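Local coordinates for PrgZ (Enterococcus faecalis, PDB 4FAJ), which binds peptide pheromone as a membrane-anchored extracellular receptor of the solute-binding protein 5 family, and probably serves peptide uptake across the membrane, at residues S163-A168 with I193-P198; S156-L161 with L208-P213. One frame throughout, in Å; residues are numbered along the deposited sequence.

How the interactions relate
Both contacts tie the long loop between helices 139-150 and 168-172 to later parts of the chain, but at different depths. Interaction 2, whose centre is about 12 Å from the centre of the chain, is buried; interaction 1, with its centre about 23 Å from the same point, is only partly so. Interaction 1 joins the loop to a strand end by two backbone bonds and a salt bridge between partly exposed side chains, whereas interaction 2 is mostly aliphatic packing with a single tyrosine-to-carbonyl bond. Along the sequence, the segments of interaction 1 fall between those of interaction 2. Ile-165 CD1 packs 4.0 Å from Tyr-211 OH, linking the two.

Interaction 1 (S163-A168 with I193-P198); sequences SAIKNA and IELVEP
With CG anti to the backbone N in both residues (chi1 -161° in Lys-166, 179° in Glu-194), the two side chains leave their backbones beside the carbonyl carbons, and bends farther out let them meet. The lysine bends at chi2 and chi3, the glutamate at chi2. Lys-166 NZ then reaches Glu-194 OE2 at 2.7 Å, a salt bridge made on the anti lone pair of that oxygen, the one facing away from OE1. OE1 has a weak hydrogen bond to Asn-116, so both oxygens of the carboxylate have partners.

The backbones behind this pair form one isolated bridge between Ile-165 and Leu-195, whose CA atoms are 4.3 Å apart. Its two flanking bonds have the pattern of an antiparallel non-hydrogen-bonded pair: Val-196 N gives to Ala-164 O over 2.9 Å, almost straight at 170°, and Lys-166 N gives to Glu-194 O, also over 2.9 Å. Ala-164 O takes a second bond, from a water 2.8 Å away that also accepts from Glu-197 N at 3.0 Å, extending the link by one residue.

Val-196 adds a side-chain contact, its CG2 packing 3.7 Å from Lys-166 CA. On the side turned from the salt bridge, Ile-165 CG1 lies 4.1 Å from Leu-195 CD2 and packs against Ile-193 CG2 as well. Past the bridge, a type II turn from Ile-165 to Ala-168 carries the loop into helix 168-172.

The loop is thus bridged to the chain just past the end of strand 190-194, in the antiparallel four-stranded sheet. Strand 120-124 lies beside that strand, with Ile-193 bonded to Tyr-121; Lys-166 and Glu-194 both bond to the backbone of Ala-182, just before strand 183-186; and Phe-202 of helix 202-205 packs on Ile-165, Ile-193 and Leu-195.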
# COMPACT_ATOMS: atom_id res chain seq x y z
N SER A 163 4.13 6.33 14.88
CA SER A 163 4.91 7.50 15.32
C SER A 163 4.11 8.51 16.11
O SER A 163 4.68 9.22 16.94
CB SER A 163 5.56 8.19 14.12
OG SER A 163 6.41 7.29 13.45
N ALA A 164 2.81 8.58 15.87
CA ALA A 164 1.92 9.48 16.62
C ALA A 164 1.81 9.18 18.12
O ALA A 164 1.52 10.07 18.91
CB ALA A 164 0.52 9.48 15.98
N ILE A 165 2.05 7.93 18.50
CA ILE A 165 1.87 7.49 19.88
C ILE A 165 3.06 7.90 20.73
O ILE A 165 4.20 7.76 20.31
CB ILE A 165 1.67 5.95 19.95
CG1 ILE A 165 0.41 5.55 19.19
CG2 ILE A 165 1.59 5.47 21.41
CD1 ILE A 165 0.22 4.03 19.06
N LYS A 166 2.78 8.39 21.93
CA LYS A 166 3.84 8.83 22.85
C LYS A 166 4.88 7.72 23.07
O LYS A 166 4.53 6.54 23.24
CB LYS A 166 3.28 9.29 24.18
CG LYS A 166 4.24 10.16 24.99
CD LYS A 166 4.11 9.96 26.50
CE LYS A 166 2.72 10.28 27.00
NZ LYS A 166 2.64 10.38 28.50
N ASN A 167 6.14 8.12 23.02
CA ASN A 167 7.31 7.24 23.19
C ASN A 167 7.66 6.37 21.99
O ASN A 167 8.71 5.73 22.00
CB ASN A 167 7.21 6.40 24.47
CG ASN A 167 7.24 7.25 25.73
OD1 ASN A 167 7.89 8.29 25.76
ND2 ASN A 167 6.52 6.82 26.76
N ALA A 168 6.82 6.33 20.96
CA ALA A 168 7.13 5.54 19.76
C ALA A 168 8.44 6.02 19.11
O ALA A 168 9.20 5.20 18.60
CB ALA A 168 5.99 5.59 18.76
N ILE A 193 -4.86 5.09 25.03
CA ILE A 193 -3.69 5.45 24.21
C ILE A 193 -3.43 6.93 24.37
O ILE A 193 -4.37 7.73 24.30
CB ILE A 193 -3.97 5.20 22.72
CG1 ILE A 193 -4.36 3.74 22.46
CG2 ILE A 193 -2.76 5.60 21.85
CD1 ILE A 193 -5.32 3.61 21.30
N GLU A 194 -2.16 7.30 24.58
CA GLU A 194 -1.76 8.70 24.57
C GLU A 194 -0.90 9.06 23.35
O GLU A 194 0.12 8.42 23.07
CB GLU A 194 -1.03 9.10 25.86
CG GLU A 194 -0.61 10.56 25.82
CD GLU A 194 -0.77 11.25 27.13
OE1 GLU A 194 -1.78 11.97 27.28
OE2 GLU A 194 0.11 11.06 28.01
N LEU A 195 -1.32 10.11 22.65
CA LEU A 195 -0.61 10.63 21.50
C LEU A 195 0.31 11.80 21.87
O LEU A 195 0.11 12.48 22.88
CB LEU A 195 -1.61 11.08 20.45
CG LEU A 195 -2.69 10.09 20.02
CD1 LEU A 195 -3.56 10.74 18.95
CD2 LEU A 195 -2.10 8.80 19.52
N VAL A 196 1.31 12.04 21.04
CA VAL A 196 2.22 13.15 21.24
C VAL A 196 1.48 14.47 21.06
O VAL A 196 1.66 15.40 21.84
CB VAL A 196 3.44 13.06 20.32
CG1 VAL A 196 4.29 14.33 20.39
CG2 VAL A 196 4.27 11.84 20.69
N GLU A 197 0.61 14.54 20.06
CA GLU A 197 -0.18 15.74 19.79
C GLU A 197 -1.51 15.32 19.17
O GLU A 197 -1.66 14.16 18.77
CB GLU A 197 0.58 16.64 18.81
CG GLU A 197 0.91 15.96 17.49
CD GLU A 197 1.61 16.87 16.50
OE1 GLU A 197 2.35 17.79 16.93
OE2 GLU A 197 1.43 16.66 15.28
N PRO A 198 -2.48 16.25 19.07
CA PRO A 198 -3.75 15.89 18.43
C PRO A 198 -3.52 15.46 17.00
O PRO A 198 -2.78 16.11 16.25
CB PRO A 198 -4.56 17.20 18.50
CG PRO A 198 -3.98 17.93 19.63
CD PRO A 198 -2.52 17.60 19.65
O HOH W 1 0.79 12.54 17.77

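Interaction 2 (S156-L161 with L208-P213); sequences SPNVEL and LTAYYP
Leu-161 sets its CD1 methyl against the methyl of Ala-210, CD1 to CB 3.6 Å. Leu-208 CD1 lies against both methyls of Leu-161, 3.9 Å from CD2 and 4.0 Å from CD1. The two leucine side chains cross at about a right angle, and the atoms that touch are their methyls. The Leu-161 branch starts toward 208-213, and with CG beside the backbone N (chi1 -65°) CD1 comes to Ala-210 in the 3-10 turn and CD2 to Leu-208 just before it. The Ala-210 methyl also lies alongside Asn-158 from CB out to the amide, CB to CB 3.9 Å; the amide nitrogen bonds elsewhere, to Ala-78 O.

The polar element is the phenol of Tyr-211. Its OH donates to Leu-161 O at 2.7 Å, and that oxygen lies at the ring edge, in the ring plane. Seen from the acceptor, the donor sits 35° out of the carbonyl plane, off the lone-pair direction. Ring stacking with Phe-162 and an edge-to-face contact with Trp-146, of helix 139-150, would limit the swing of the ring; Trp-146 NE1 also bonds to Tyr-211 O.

The 3-10 turns and the residues leading into them thus pack together, tied by one hydrogen bond. Methyl contacts have little directionality, so the bond to the carbonyl of Leu-161, the last residue of 156-161, is the element that fixes the alignment and satisfies the buried phenol.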
# COMPACT_ATOMS: atom_id res chain seq x y z
N SER A 156 10.02 -4.13 11.84
CA SER A 156 8.77 -4.00 11.11
C SER A 156 8.85 -2.88 10.09
O SER A 156 9.25 -1.77 10.42
CB SER A 156 7.62 -3.69 12.07
OG SER A 156 6.43 -3.42 11.36
N PRO A 157 8.44 -3.17 8.84
CA PRO A 157 8.33 -2.10 7.86
C PRO A 157 7.19 -1.12 8.18
O PRO A 157 7.05 -0.12 7.48
CB PRO A 157 8.02 -2.85 6.57
CG PRO A 157 7.27 -4.04 7.02
CD PRO A 157 7.87 -4.43 8.34
N ASN A 158 6.37 -1.43 9.19
CA ASN A 158 5.21 -0.59 9.52
C ASN A 158 5.43 0.35 10.71
O ASN A 158 4.48 0.99 11.18
CB ASN A 158 3.98 -1.47 9.78
CG ASN A 158 3.49 -2.19 8.53
OD1 ASN A 158 3.35 -1.58 7.46
ND2 ASN A 158 3.22 -3.48 8.66
N VAL A 159 6.67 0.46 11.20
CA VAL A 159 6.93 1.18 12.45
C VAL A 159 6.52 2.65 12.41
O VAL A 159 6.06 3.18 13.42
CB VAL A 159 8.42 1.06 12.92
CG1 VAL A 159 8.75 -0.35 13.28
CG2 VAL A 159 9.41 1.58 11.85
N GLU A 160 6.65 3.29 11.24
CA GLU A 160 6.32 4.71 11.08
C GLU A 160 4.83 5.02 11.35
O GLU A 160 4.49 6.11 11.78
CB GLU A 160 6.71 5.19 9.67
CG GLU A 160 6.61 6.68 9.45
CD GLU A 160 7.73 7.45 10.13
OE1 GLU A 160 7.44 8.51 10.73
OE2 GLU A 160 8.90 7.00 10.07
N LEU A 161 3.96 4.05 11.10
CA LEU A 161 2.52 4.20 11.36
C LEU A 161 2.18 4.41 12.84
O LEU A 161 1.06 4.84 13.16
CB LEU A 161 1.76 2.98 10.85
CG LEU A 161 1.76 2.74 9.35
CD1 LEU A 161 1.14 1.38 9.01
CD2 LEU A 161 1.03 3.86 8.63
N LEU A 208 -6.08 0.15 10.16
CA LEU A 208 -5.08 -0.45 9.28
C LEU A 208 -4.67 -1.83 9.80
O LEU A 208 -4.57 -2.04 11.02
CB LEU A 208 -3.83 0.43 9.19
CG LEU A 208 -4.02 1.85 8.63
CD1 LEU A 208 -2.69 2.58 8.57
CD2 LEU A 208 -4.68 1.80 7.27
N THR A 209 -4.38 -2.73 8.87
CA THR A 209 -3.94 -4.08 9.22
C THR A 209 -2.75 -4.06 10.18
O THR A 209 -2.66 -4.89 11.08
CB THR A 209 -3.65 -4.95 7.97
OG1 THR A 209 -2.59 -4.38 7.20
CG2 THR A 209 -4.91 -5.09 7.11
N ALA A 210 -1.85 -3.09 10.03
CA ALA A 210 -0.70 -2.95 10.95
C ALA A 210 -1.09 -2.80 12.42
O ALA A 210 -0.33 -3.19 13.31
CB ALA A 210 0.17 -1.76 10.53
N TYR A 211 -2.27 -2.22 12.66
CA TYR A 211 -2.82 -2.08 14.02
C TYR A 211 -3.72 -3.25 14.47
O TYR A 211 -4.28 -3.22 15.57
CB TYR A 211 -3.61 -0.75 14.11
CG TYR A 211 -2.76 0.48 14.36
CD1 TYR A 211 -2.11 1.13 13.32
CD2 TYR A 211 -2.62 1.00 15.64
CE1 TYR A 211 -1.35 2.27 13.55
CE2 TYR A 211 -1.87 2.13 15.88
CZ TYR A 211 -1.24 2.76 14.83
OH TYR A 211 -0.51 3.88 15.11
N TYR A 212 -3.83 -4.30 13.66
CA TYR A 212 -4.62 -5.48 14.06
C TYR A 212 -4.00 -6.14 15.30
O TYR A 212 -2.78 -6.03 15.55
CB TYR A 212 -4.74 -6.51 12.91
CG TYR A 212 -5.73 -6.15 11.80
CD1 TYR A 212 -6.30 -4.88 11.69
CD2 TYR A 212 -6.08 -7.10 10.83
CE1 TYR A 212 -7.19 -4.56 10.65
CE2 TYR A 212 -6.97 -6.78 9.78
CZ TYR A 212 -7.52 -5.52 9.70
OH TYR A 212 -8.41 -5.22 8.67
N PRO A 213 -4.84 -6.79 16.13
CA PRO A 213 -4.27 -7.56 17.22
C PRO A 213 -3.66 -8.86 16.70
O PRO A 213 -3.99 -9.30 15.60
CB PRO A 213 -5.48 -7.86 18.10
CG PRO A 213 -6.64 -7.94 17.13
CD PRO A 213 -6.29 -7.00 15.99